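Local atomic coordinates of virulence sensor protein BvgS (Bordetella pertussis, PDB entry 6ZJ8), a protein that acts as a sensor histidine kinase in the control of virulence and probably relays signals through its PAS domain to its kinase part. Residues 94-99 with 126-131; 87-92 with 116-121; 28-33 with 46-51; 36-41 with 133-138. All coordinates share one frame; numbering follows the deposited sequence.

Interaction 1 (94-99 with 126-131)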
loop_
_atom_site.group_PDB
_atom_site.type_symbol
_atom_site.label_atom_id
_atom_site.label_comp_id
_atom_site.label_asym_id
_atom_site.label_seq_id
_atom_site.Cartn_x
_atom_site.Cartn_y
_atom_site.Cartn_z
ATOM N N ALA A 94 4.468 -13.554 -13.054
ATOM C CA ALA A 94 5.878 -13.290 -12.778
ATOM C C ALA A 94 6.411 -12.169 -13.673
ATOM O O ALA A 94 7.211 -12.378 -14.587
ATOM C CB ALA A 94 6.705 -14.571 -12.948
ATOM N N GLU A 95 5.938 -10.961 -13.380
ATOM C CA GLU A 95 6.351 -9.786 -14.134
ATOM C C GLU A 95 7.679 -9.255 -13.609
ATOM O O GLU A 95 7.892 -9.161 -12.396
ATOM C CB GLU A 95 5.283 -8.695 -14.059
ATOM C CG GLU A 95 5.677 -7.412 -14.777
ATOM C CD GLU A 95 4.492 -6.662 -15.356
ATOM O OE1 GLU A 95 3.340 -7.093 -15.138
ATOM O OE2 GLU A 95 4.715 -5.638 -16.037
ATOM N N ARG A 96 8.570 -8.902 -14.534
ATOM C CA ARG A 96 9.906 -8.426 -14.206
ATOM C C ARG A 96 10.056 -6.920 -14.378
ATOM O O ARG A 96 11.182 -6.413 -14.343
ATOM C CB ARG A 96 10.944 -9.140 -15.073
ATOM C CG ARG A 96 10.918 -10.652 -14.966
ATOM C CD ARG A 96 11.994 -11.274 -15.838
ATOM N NE ARG A 96 11.918 -12.733 -15.857
ATOM C CZ ARG A 96 12.519 -13.534 -14.981
ATOM N NH1 ARG A 96 13.254 -13.030 -13.998
ATOM N NH2 ARG A 96 12.384 -14.848 -15.093
ATOM N N GLU A 97 8.958 -6.195 -14.561
ATOM C CA GLU A 97 8.997 -4.771 -14.851
ATOM C C GLU A 97 8.023 -4.033 -13.948
ATOM O O GLU A 97 7.002 -4.595 -13.541
ATOM C CB GLU A 97 8.647 -4.518 -16.326
ATOM C CG GLU A 97 9.008 -3.134 -16.836
ATOM C CD GLU A 97 9.019 -3.055 -18.351
ATOM O OE1 GLU A 97 8.730 -4.079 -19.006
ATOM O OE2 GLU A 97 9.323 -1.969 -18.888
ATOM N N PRO A 98 8.318 -2.778 -13.599
ATOM C CA PRO A 98 7.382 -2.016 -12.767
ATOM C C PRO A 98 5.999 -1.929 -13.396
ATOM O O PRO A 98 5.841 -1.966 -14.618
ATOM C CB PRO A 98 8.038 -0.634 -12.674
ATOM C CG PRO A 98 9.490 -0.908 -12.825
ATOM C CD PRO A 98 9.583 -2.047 -13.806
ATOM N N ARG A 99 4.992 -1.810 -12.535
ATOM C CA ARG A 99 3.608 -1.642 -12.948
ATOM C C ARG A 99 3.038 -0.369 -12.338
ATOM O O ARG A 99 3.401 0.024 -11.224
ATOM C CB ARG A 99 2.743 -2.832 -12.526
ATOM C CG ARG A 99 2.883 -4.062 -13.400
ATOM C CD ARG A 99 1.908 -5.139 -12.955
ATOM N NE ARG A 99 0.518 -4.719 -13.129
ATOM C CZ ARG A 99 -0.520 -5.288 -12.526
ATOM N NH1 ARG A 99 -0.339 -6.301 -11.691
ATOM N NH2 ARG A 99 -1.747 -4.836 -12.752
ATOM N N GLY A 126 19.097 -13.214 -11.021
ATOM C CA GLY A 126 17.876 -13.165 -11.802
ATOM C C GLY A 126 16.682 -13.837 -11.167
ATOM O O GLY A 126 15.678 -14.062 -11.849
ATOM N N GLU A 127 16.754 -14.153 -9.876
ATOM C CA GLU A 127 15.719 -14.914 -9.184
ATOM C C GLU A 127 14.766 -13.939 -8.500
ATOM O O GLU A 127 15.143 -13.268 -7.534
ATOM C CB GLU A 127 16.355 -15.866 -8.174
ATOM C CG GLU A 127 15.533 -17.101 -7.861
ATOM C CD GLU A 127 16.285 -18.077 -6.977
ATOM O OE1 GLU A 127 17.332 -17.688 -6.417
ATOM O OE2 GLU A 127 15.832 -19.234 -6.847
ATOM N N LEU A 128 13.535 -13.865 -8.998
ATOM C CA LEU A 128 12.536 -12.994 -8.395
ATOM C C LEU A 128 12.057 -13.575 -7.072
ATOM O O LEU A 128 11.851 -14.786 -6.946
ATOM C CB LEU A 128 11.352 -12.806 -9.341
ATOM C CG LEU A 128 11.657 -12.240 -10.729
ATOM C CD1 LEU A 128 10.357 -11.991 -11.477
ATOM C CD2 LEU A 128 12.481 -10.965 -10.637
ATOM N N LYS A 129 11.877 -12.700 -6.078
ATOM C CA LYS A 129 11.445 -13.116 -4.752
ATOM C C LYS A 129 10.187 -12.418 -4.258
ATOM O O LYS A 129 9.515 -12.962 -3.376
ATOM C CB LYS A 129 12.567 -12.882 -3.726
ATOM C CG LYS A 129 13.840 -13.672 -4.002
ATOM C CD LYS A 129 13.609 -15.174 -3.905
ATOM C CE LYS A 129 14.860 -15.952 -4.277
ATOM N NZ LYS A 129 14.597 -17.414 -4.375
ATOM N N GLY A 130 9.845 -11.251 -4.788
ATOM C CA GLY A 130 8.633 -10.583 -4.356
ATOM C C GLY A 130 8.440 -9.279 -5.094
ATOM O O GLY A 130 9.097 -9.005 -6.100
ATOM N N ILE A 131 7.518 -8.473 -4.573
ATOM C CA ILE A 131 7.225 -7.156 -5.118
ATOM C C ILE A 131 7.166 -6.152 -3.977
ATOM O O ILE A 131 6.696 -6.469 -2.878
ATOM C CB ILE A 131 5.901 -7.139 -5.913
ATOM C CG1 ILE A 131 4.737 -7.613 -5.040
ATOM C CG2 ILE A 131 6.019 -8.004 -7.159
ATOM C CD1 ILE A 131 3.464 -6.833 -5.262
#
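R96 NH1 points at G126 O from 3.4 Å, a weak hydrogen bond bent to 147° at the hydrogen. The carbonyl oxygen sits at the edge of the guanidinium, near its plane, while one face of the same group is covered by the CD1 methyl of L128. R96 gets there by running extended from CG to NE and then turning its flat end nearly square to the chain, with chi4 at -88°. L128 is the apolar half of the contact: its CG lies 3.7 Å from R96 NH1, and its CD1 is 3.8 Å from R96 CG, so the leucine meets both the root and the end of the arginine. The partners come from two connections of a PAS fold. One is the loop that runs from helix 79-87 to strand 99-107; the other is the turn between strands 110-122 and 128-137, together with the start of the latter strand. On the loop side the backbone contributes too, with E95 O 3.9 Å from L128 CD1. The contact lies at the surface, and R96 is exposed there. K129 and G130 both have backbone hydrogen bonds to Y121, which set this strand against its hairpin partner. At the other end of the loop, R99 pairs with T118 through the backbone, and its guanidinium forms a salt bridge with E101.

Interaction 2 (87-92 with 116-121)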
loop_
_atom_site.group_PDB
_atom_site.type_symbol
_atom_site.label_atom_id
_atom_site.label_comp_id
_atom_site.label_asym_id
_atom_site.label_seq_id
_atom_site.Cartn_x
_atom_site.Cartn_y
_atom_site.Cartn_z
ATOM N N PHE A 87 -7.110 -1.964 -3.297
ATOM C CA PHE A 87 -5.954 -1.077 -3.325
ATOM C C PHE A 87 -4.731 -1.728 -3.956
ATOM O O PHE A 87 -3.863 -1.023 -4.482
ATOM C CB PHE A 87 -5.605 -0.618 -1.909
ATOM C CG PHE A 87 -6.579 0.366 -1.337
ATOM C CD1 PHE A 87 -7.691 -0.068 -0.638
ATOM C CD2 PHE A 87 -6.381 1.727 -1.497
ATOM C CE1 PHE A 87 -8.587 0.840 -0.109
ATOM C CE2 PHE A 87 -7.272 2.638 -0.969
ATOM C CZ PHE A 87 -8.376 2.196 -0.275
ATOM N N LEU A 88 -4.637 -3.053 -3.905
ATOM C CA LEU A 88 -3.492 -3.756 -4.459
ATOM C C LEU A 88 -3.694 -4.000 -5.950
ATOM O O LEU A 88 -4.761 -3.746 -6.513
ATOM C CB LEU A 88 -3.276 -5.081 -3.730
ATOM C CG LEU A 88 -3.096 -4.962 -2.217
ATOM C CD1 LEU A 88 -3.205 -6.327 -1.575
ATOM C CD2 LEU A 88 -1.763 -4.323 -1.881
ATOM N N LEU A 89 -2.644 -4.501 -6.591
ATOM C CA LEU A 89 -2.674 -4.858 -7.999
ATOM C C LEU A 89 -2.673 -6.374 -8.147
ATOM O O LEU A 89 -2.144 -7.097 -7.298
ATOM C CB LEU A 89 -1.480 -4.260 -8.745
ATOM C CG LEU A 89 -1.430 -2.732 -8.811
ATOM C CD1 LEU A 89 -0.245 -2.276 -9.645
ATOM C CD2 LEU A 89 -2.728 -2.171 -9.372
ATOM N N THR A 90 -3.276 -6.843 -9.236
ATOM C CA THR A 90 -3.364 -8.274 -9.486
ATOM C C THR A 90 -1.972 -8.874 -9.654
ATOM O O THR A 90 -1.011 -8.193 -10.030
ATOM C CB THR A 90 -4.213 -8.543 -10.731
ATOM O OG1 THR A 90 -5.415 -7.765 -10.670
ATOM C CG2 THR A 90 -4.581 -10.016 -10.821
ATOM N N ARG A 91 -1.866 -10.169 -9.365
ATOM C CA ARG A 91 -0.595 -10.890 -9.415
ATOM C C ARG A 91 -0.388 -11.397 -10.838
ATOM O O ARG A 91 -1.003 -12.381 -11.256
ATOM C CB ARG A 91 -0.593 -12.027 -8.398
ATOM C CG ARG A 91 0.771 -12.658 -8.153
ATOM C CD ARG A 91 0.746 -13.620 -6.969
ATOM N NE ARG A 91 -0.171 -14.740 -7.175
ATOM C CZ ARG A 91 0.129 -15.848 -7.848
ATOM N NH1 ARG A 91 1.327 -15.996 -8.398
ATOM N NH2 ARG A 91 -0.776 -16.808 -7.976
ATOM N N VAL A 92 0.486 -10.720 -11.587
ATOM C CA VAL A 92 0.721 -11.075 -12.983
ATOM C C VAL A 92 1.716 -12.229 -13.064
ATOM O O VAL A 92 2.498 -12.485 -12.144
ATOM C CB VAL A 92 1.214 -9.853 -13.783
ATOM C CG1 VAL A 92 1.340 -10.188 -15.263
ATOM C CG2 VAL A 92 0.273 -8.674 -13.589
ATOM N N GLN A 116 -1.586 3.522 -8.033
ATOM C CA GLN A 116 -1.036 2.265 -7.547
ATOM C C GLN A 116 0.236 1.900 -8.304
ATOM O O GLN A 116 0.382 2.203 -9.491
ATOM C CB GLN A 116 -2.063 1.141 -7.698
ATOM C CG GLN A 116 -3.411 1.434 -7.059
ATOM C CD GLN A 116 -4.517 0.566 -7.622
ATOM O OE1 GLN A 116 -4.762 0.561 -8.829
ATOM N NE2 GLN A 116 -5.189 -0.176 -6.753
ATOM N N TRP A 117 1.154 1.227 -7.610
ATOM C CA TRP A 117 2.442 0.889 -8.200
ATOM C C TRP A 117 3.006 -0.367 -7.552
ATOM O O TRP A 117 2.700 -0.683 -6.400
ATOM C CB TRP A 117 3.433 2.048 -8.042
ATOM C CG TRP A 117 3.679 2.416 -6.613
ATOM C CD1 TRP A 117 2.925 3.251 -5.842
ATOM C CD2 TRP A 117 4.749 1.958 -5.779
ATOM N NE1 TRP A 117 3.460 3.343 -4.581
ATOM C CE2 TRP A 117 4.581 2.557 -4.516
ATOM C CE3 TRP A 117 5.833 1.097 -5.978
ATOM C CZ2 TRP A 117 5.457 2.328 -3.457
ATOM C CZ3 TRP A 117 6.703 0.869 -4.925
ATOM C CH2 TRP A 117 6.510 1.483 -3.681
ATOM N N THR A 118 3.839 -1.081 -8.312
ATOM C CA THR A 118 4.570 -2.227 -7.791
ATOM C C THR A 118 5.913 -2.325 -8.502
ATOM O O THR A 118 6.009 -2.056 -9.702
ATOM C CB THR A 118 3.799 -3.543 -7.971
ATOM O OG1 THR A 118 3.554 -3.776 -9.363
ATOM C CG2 THR A 118 2.476 -3.503 -7.221
ATOM N N ILE A 119 6.945 -2.715 -7.750
ATOM C CA ILE A 119 8.279 -2.928 -8.284
ATOM C C ILE A 119 8.708 -4.344 -7.896
ATOM O O ILE A 119 8.731 -4.665 -6.704
ATOM C CB ILE A 119 9.300 -1.908 -7.757
ATOM C CG1 ILE A 119 8.825 -0.471 -7.990
ATOM C CG2 ILE A 119 10.654 -2.125 -8.424
ATOM C CD1 ILE A 119 9.015 0.008 -9.403
ATOM N N PRO A 120 9.054 -5.211 -8.837
ATOM C CA PRO A 120 9.579 -6.527 -8.458
ATOM C C PRO A 120 11.069 -6.470 -8.151
ATOM O O PRO A 120 11.797 -5.580 -8.595
ATOM C CB PRO A 120 9.296 -7.398 -9.688
ATOM C CG PRO A 120 9.078 -6.445 -10.833
ATOM C CD PRO A 120 9.028 -5.035 -10.300
ATOM N N TYR A 121 11.515 -7.449 -7.365
ATOM C CA TYR A 121 12.902 -7.519 -6.931
ATOM C C TYR A 121 13.339 -8.975 -6.866
ATOM O O TYR A 121 12.516 -9.893 -6.849
ATOM C CB TYR A 121 13.101 -6.855 -5.561
ATOM C CG TYR A 121 12.399 -7.574 -4.432
ATOM C CD1 TYR A 121 13.010 -8.631 -3.770
ATOM C CD2 TYR A 121 11.124 -7.200 -4.030
ATOM C CE1 TYR A 121 12.373 -9.294 -2.743
ATOM C CE2 TYR A 121 10.477 -7.858 -3.002
ATOM C CZ TYR A 121 11.108 -8.905 -2.362
ATOM O OH TYR A 121 10.471 -9.565 -1.336
#
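Q116 meets the C-terminal end of helix 79-87 with its side-chain amide, on the face of the PAS sheet that this helix and the loop after it cover. Its NE2 gives a weak hydrogen bond to F87 O, 2.8 Å long but bent to 141°, and a second weak one to E86 O. Both acceptors belong to the last turn, since L88 is the first residue to leave helical geometry; one amide nitrogen therefore engages two successive carbonyls where the helix runs out. The glutamine chain is extended beyond CG, which carries the amide across from the strand to the helix end. The other branch of that amide faces an apolar neighbour: Q116 OE1 lies 3.4 Å from L89 CD2, and the same methyl is 3.8 Å from Q116 CB, so this one methyl sits beside both the root and the amide of the glutamine, the two side chains crossing at a slant. W117 points its CB away from the loop, its side chain touches I37, and its backbone N pairs with G134; L89 CD1 passes its nitrogen at 4.3 Å. T118 brings the strand's side chains back to the side where L89 lies, in a buried spot bordered by Y38, R99 and I131. With T118 CG2 anti to the carbonyl carbon, this methyl meets L89 CD1 at 3.8 Å, while T118 OG1 stands a little farther from the same L89 CD1, at 4.1 Å.

Interaction 3 (28-33 with 46-51)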
loop_
_atom_site.group_PDB
_atom_site.type_symbol
_atom_site.label_atom_id
_atom_site.label_comp_id
_atom_site.label_asym_id
_atom_site.label_seq_id
_atom_site.Cartn_x
_atom_site.Cartn_y
_atom_site.Cartn_z
ATOM N N VAL A 28 11.384 4.743 10.887
ATOM C CA VAL A 28 10.971 5.751 9.916
ATOM C C VAL A 28 10.160 5.114 8.796
ATOM O O VAL A 28 9.134 5.657 8.364
ATOM C CB VAL A 28 12.204 6.492 9.365
ATOM C CG1 VAL A 28 11.786 7.508 8.317
ATOM C CG2 VAL A 28 12.962 7.166 10.492
ATOM N N LEU A 29 10.602 3.953 8.308
ATOM C CA LEU A 29 9.948 3.339 7.157
ATOM C C LEU A 29 8.510 2.950 7.475
ATOM O O LEU A 29 7.622 3.070 6.621
ATOM C CB LEU A 29 10.742 2.117 6.698
ATOM C CG LEU A 29 10.045 1.210 5.683
ATOM C CD1 LEU A 29 9.632 2.003 4.452
ATOM C CD2 LEU A 29 10.953 0.058 5.299
ATOM N N ILE A 30 8.257 2.486 8.692
ATOM C CA ILE A 30 6.956 1.947 9.069
ATOM C C ILE A 30 6.110 2.977 9.804
ATOM O O ILE A 30 4.928 3.144 9.503
ATOM C CB ILE A 30 7.144 0.663 9.908
ATOM C CG1 ILE A 30 7.643 -0.467 9.002
ATOM C CG2 ILE A 30 5.847 0.285 10.602
ATOM C CD1 ILE A 30 8.193 -1.651 9.746
ATOM N N ASP A 31 6.694 3.682 10.769
ATOM C CA ASP A 31 5.964 4.674 11.545
ATOM C C ASP A 31 6.071 6.081 10.974
ATOM O O ASP A 31 5.442 6.996 11.515
ATOM C CB ASP A 31 6.464 4.700 12.996
ATOM C CG ASP A 31 5.995 3.510 13.803
ATOM O OD1 ASP A 31 5.028 2.842 13.385
ATOM O OD2 ASP A 31 6.594 3.251 14.872
ATOM N N GLY A 32 6.845 6.287 9.910
ATOM C CA GLY A 32 7.131 7.639 9.475
ATOM C C GLY A 32 7.189 7.861 7.981
ATOM O O GLY A 32 7.960 8.706 7.511
ATOM N N THR A 33 6.392 7.122 7.216
ATOM C CA THR A 33 6.243 7.396 5.798
ATOM C C THR A 33 4.782 7.677 5.484
ATOM O O THR A 33 3.897 6.945 5.958
ATOM C CB THR A 33 6.759 6.231 4.930
ATOM O OG1 THR A 33 6.177 4.994 5.360
ATOM C CG2 THR A 33 8.273 6.134 5.025
ATOM N N MET A 46 2.470 -11.209 2.897
ATOM C CA MET A 46 2.851 -9.830 3.176
ATOM C C MET A 46 3.986 -9.804 4.194
ATOM O O MET A 46 3.833 -10.293 5.319
ATOM C CB MET A 46 1.645 -9.046 3.689
ATOM C CG MET A 46 0.556 -8.839 2.646
ATOM S SD MET A 46 0.943 -7.515 1.484
ATOM C CE MET A 46 0.556 -6.084 2.482
ATOM N N LEU A 47 5.120 -9.227 3.800
ATOM C CA LEU A 47 6.293 -9.143 4.660
ATOM C C LEU A 47 6.395 -7.828 5.414
ATOM O O LEU A 47 6.899 -7.809 6.541
ATOM C CB LEU A 47 7.566 -9.326 3.830
ATOM C CG LEU A 47 7.594 -10.568 2.942
ATOM C CD1 LEU A 47 8.912 -10.640 2.196
ATOM C CD2 LEU A 47 7.365 -11.819 3.770
ATOM N N LEU A 48 5.936 -6.732 4.820
ATOM C CA LEU A 48 6.062 -5.423 5.436
ATOM C C LEU A 48 4.915 -4.544 4.971
ATOM O O LEU A 48 4.437 -4.663 3.840
ATOM C CB LEU A 48 7.408 -4.772 5.089
ATOM C CG LEU A 48 7.681 -3.383 5.667
ATOM C CD1 LEU A 48 9.160 -3.229 5.982
ATOM C CD2 LEU A 48 7.239 -2.284 4.709
ATOM N N CYS A 49 4.474 -3.665 5.866
ATOM C CA CYS A 49 3.493 -2.642 5.529
ATOM C C CYS A 49 3.598 -1.539 6.568
ATOM O O CYS A 49 3.650 -1.821 7.769
ATOM C CB CYS A 49 2.076 -3.222 5.478
ATOM S SG CYS A 49 1.681 -4.379 6.797
ATOM N N ASN A 50 3.648 -0.293 6.107
ATOM C CA ASN A 50 3.797 0.830 7.017
ATOM C C ASN A 50 2.444 1.195 7.626
ATOM O O ASN A 50 1.409 0.598 7.317
ATOM C CB ASN A 50 4.433 2.013 6.292
ATOM C CG ASN A 50 3.566 2.555 5.171
ATOM O OD1 ASN A 50 2.590 1.927 4.755
ATOM N ND2 ASN A 50 3.933 3.725 4.662
ATOM N N ASP A 51 2.457 2.190 8.517
ATOM C CA ASP A 51 1.231 2.581 9.204
ATOM C C ASP A 51 0.246 3.264 8.265
ATOM O O ASP A 51 -0.964 3.223 8.508
ATOM C CB ASP A 51 1.561 3.503 10.375
ATOM C CG ASP A 51 2.326 2.799 11.472
ATOM O OD1 ASP A 51 2.441 1.554 11.422
ATOM O OD2 ASP A 51 2.813 3.494 12.385
#
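N50 ND2 donates a nearly straight hydrogen bond (169°) to T33 OG1 at 2.7 Å, with the oxygen in the plane of the amide. T33 OG1 in turn gives its own hydrogen to L29 O, also at 2.7 Å, from above that carbonyl's plane; the hydroxyl is thus both acceptor and donor, tying the end of helix 17-31 to the asparagine. The rest of the N50 amide is equally occupied: ND2 also serves N35 O, while OD1 accepts I37 N and, as the N-cap of helix 51-57, Y53 N. One residue later D51 N donates to I30 O at 2.8 Å, in the carbonyl plane, and the two helices are stitched end to start. L29 CD2 packs on L48 CD1 at 3.8 Å; L48 is one of the two residues, with L47, that face V39 in a classic beta bulge. D31 OD1 stands 2.5 Å from D51 OD2, so close that one of the two acids probably holds a proton. D31 OD2 is held in a salt bridge by R27, which would offset some of the negative charge gathered there; pairing of two acids this near probably raises the pKa of one of them.

Interaction 4 (36-41 with 133-138)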
loop_
_atom_site.group_PDB
_atom_site.type_symbol
_atom_site.label_atom_id
_atom_site.label_comp_id
_atom_site.label_asym_id
_atom_site.label_seq_id
_atom_site.Cartn_x
_atom_site.Cartn_y
_atom_site.Cartn_z
ATOM N N PRO A 36 1.020 4.803 1.761
ATOM C CA PRO A 36 1.044 3.353 1.988
ATOM C C PRO A 36 2.105 2.661 1.147
ATOM O O PRO A 36 2.248 2.928 -0.049
ATOM C CB PRO A 36 -0.367 2.912 1.588
ATOM C CG PRO A 36 -1.213 4.104 1.855
ATOM C CD PRO A 36 -0.351 5.294 1.518
ATOM N N ILE A 37 2.846 1.760 1.785
ATOM C CA ILE A 37 3.821 0.928 1.095
ATOM C C ILE A 37 3.835 -0.436 1.767
ATOM O O ILE A 37 3.673 -0.543 2.987
ATOM C CB ILE A 37 5.228 1.561 1.091
ATOM C CG1 ILE A 37 6.186 0.698 0.265
ATOM C CG2 ILE A 37 5.758 1.704 2.505
ATOM C CD1 ILE A 37 7.558 1.291 0.109
ATOM N N TYR A 38 4.022 -1.478 0.960
ATOM C CA TYR A 38 4.044 -2.849 1.443
ATOM C C TYR A 38 5.093 -3.633 0.670
ATOM O O TYR A 38 5.624 -3.174 -0.346
ATOM C CB TYR A 38 2.675 -3.520 1.289
ATOM C CG TYR A 38 2.176 -3.517 -0.139
ATOM C CD1 TYR A 38 2.529 -4.531 -1.023
ATOM C CD2 TYR A 38 1.367 -2.493 -0.610
ATOM C CE1 TYR A 38 2.079 -4.525 -2.335
ATOM C CE2 TYR A 38 0.914 -2.479 -1.917
ATOM C CZ TYR A 38 1.275 -3.494 -2.775
ATOM O OH TYR A 38 0.823 -3.475 -4.074
ATOM N N VAL A 39 5.387 -4.831 1.165
ATOM C CA VAL A 39 6.249 -5.784 0.478
ATOM C C VAL A 39 5.579 -7.149 0.539
ATOM O O VAL A 39 5.239 -7.629 1.625
ATOM C CB VAL A 39 7.657 -5.844 1.096
ATOM C CG1 VAL A 39 8.492 -6.899 0.394
ATOM C CG2 VAL A 39 8.326 -4.483 1.012
ATOM N N ARG A 40 5.394 -7.767 -0.624
ATOM C CA ARG A 40 4.727 -9.056 -0.744
ATOM C C ARG A 40 5.652 -10.027 -1.464
ATOM O O ARG A 40 6.200 -9.697 -2.520
ATOM C CB ARG A 40 3.401 -8.905 -1.494
ATOM C CG ARG A 40 2.707 -10.210 -1.813
ATOM C CD ARG A 40 1.218 -10.008 -2.049
ATOM N NE ARG A 40 0.931 -8.948 -3.012
ATOM C CZ ARG A 40 -0.260 -8.750 -3.571
ATOM N NH1 ARG A 40 -1.280 -9.546 -3.273
ATOM N NH2 ARG A 40 -0.434 -7.760 -4.434
ATOM N N ASP A 41 5.826 -11.216 -0.892
ATOM C CA ASP A 41 6.742 -12.193 -1.461
ATOM C C ASP A 41 6.118 -12.849 -2.692
ATOM O O ASP A 41 5.014 -12.507 -3.125
ATOM C CB ASP A 41 7.133 -13.233 -0.410
ATOM C CG ASP A 41 5.987 -14.156 -0.030
ATOM O OD1 ASP A 41 4.865 -13.988 -0.550
ATOM O OD2 ASP A 41 6.215 -15.059 0.800
ATOM N N GLY A 133 5.371 -2.497 -3.245
ATOM C CA GLY A 133 4.250 -1.787 -3.824
ATOM C C GLY A 133 3.602 -0.836 -2.843
ATOM O O GLY A 133 4.005 -0.726 -1.682
ATOM N N GLY A 134 2.581 -0.147 -3.340
ATOM C CA GLY A 134 1.847 0.807 -2.538
ATOM C C GLY A 134 0.952 1.646 -3.425
ATOM O O GLY A 134 0.713 1.314 -4.588
ATOM N N TRP A 135 0.463 2.744 -2.856
ATOM C CA TRP A 135 -0.382 3.650 -3.620
ATOM C C TRP A 135 -0.323 5.039 -3.004
ATOM O O TRP A 135 0.127 5.221 -1.869
ATOM C CB TRP A 135 -1.829 3.143 -3.686
ATOM C CG TRP A 135 -2.513 3.067 -2.357
ATOM C CD1 TRP A 135 -3.224 4.058 -1.743
ATOM C CD2 TRP A 135 -2.562 1.936 -1.478
ATOM N NE1 TRP A 135 -3.711 3.614 -0.536
ATOM C CE2 TRP A 135 -3.319 2.314 -0.350
ATOM C CE3 TRP A 135 -2.039 0.641 -1.536
ATOM C CZ2 TRP A 135 -3.564 1.445 0.711
ATOM C CZ3 TRP A 135 -2.286 -0.222 -0.479
ATOM C CH2 TRP A 135 -3.040 0.185 0.628
ATOM N N ILE A 136 -0.781 6.018 -3.781
ATOM C CA ILE A 136 -0.865 7.411 -3.359
ATOM C C ILE A 136 -2.319 7.843 -3.487
ATOM O O ILE A 136 -2.932 7.664 -4.547
ATOM C CB ILE A 136 0.044 8.323 -4.203
ATOM C CG1 ILE A 136 1.482 7.804 -4.206
ATOM C CG2 ILE A 136 -0.009 9.765 -3.681
ATOM C CD1 ILE A 136 2.392 8.568 -5.133
ATOM N N ASP A 137 -2.868 8.402 -2.417
ATOM C CA ASP A 137 -4.241 8.900 -2.432
ATOM C C ASP A 137 -4.249 10.245 -3.151
ATOM O O ASP A 137 -3.850 11.269 -2.590
ATOM C CB ASP A 137 -4.784 9.008 -1.012
ATOM C CG ASP A 137 -6.274 9.288 -0.976
ATOM O OD1 ASP A 137 -6.799 9.870 -1.949
ATOM O OD2 ASP A 137 -6.922 8.932 0.028
ATOM N N ILE A 138 -4.702 10.240 -4.408
ATOM C CA ILE A 138 -4.721 11.467 -5.199
ATOM C C ILE A 138 -5.814 12.403 -4.703
ATOM O O ILE A 138 -5.625 13.623 -4.634
ATOM C CB ILE A 138 -4.899 11.136 -6.692
ATOM C CG1 ILE A 138 -3.810 10.170 -7.169
ATOM C CG2 ILE A 138 -4.896 12.413 -7.529
ATOM C CD1 ILE A 138 -2.396 10.713 -7.041
#
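P36 lays its ring on the six-membered ring of W135: P36 CB stands 3.7 Å from the centroid, over its centre and 16° off the normal, a CH-pi contact. Its carbonyl oxygen receives a weak hydrogen bond from W135 N at 3.3 Å. I37 is the non-hydrogen-bonded partner of G134, and here the backbones come close: I37 CA approaches G133 O at 3.2 Å as a CA-H...O contact. Y38 then makes the hydrogen-bonded pair with G133, Y38 N to G133 O at 2.7 Å and G133 N to Y38 O at 3.0 Å. Its CG lies between the backbone N and the carbonyl carbon (chi1 57°), which folds the phenol back across the strand pair so that G133 CA lies over one ring face, 3.9 Å from the centroid. The two glycines let the aromatic ring and the proline carbonyl sit directly against the backbone. These are central strands of the antiparallel PAS sheet: 46-49 borders 37-41 on one side, 110-122 borders 128-137 on the other, and helix 51-57 packs on P36 and W135, where F87 from helix 79-87 also meets the indole.

All four contacts reach one antiparallel PAS sheet of five strands, ordered 46-49, 37-41, 128-137, 110-122, 99-107. Interaction 4 joins the two segments farthest apart in sequence and lies about 2 Å from the chain's centre; interactions 1 and 2 both fall within the span it encloses, and their segments alternate along the chain. Centres of interactions 2 and 4 are about 8 Å apart, those of 1 and 3 about 21 Å. Interaction 3 comes first in sequence and ties helix 17-31 to the strand beside 37-41, while the strand of interaction 4 runs into helix 138-155. The core sheet thus connects both flanking helices, a layout consistent with signal passage through the domain.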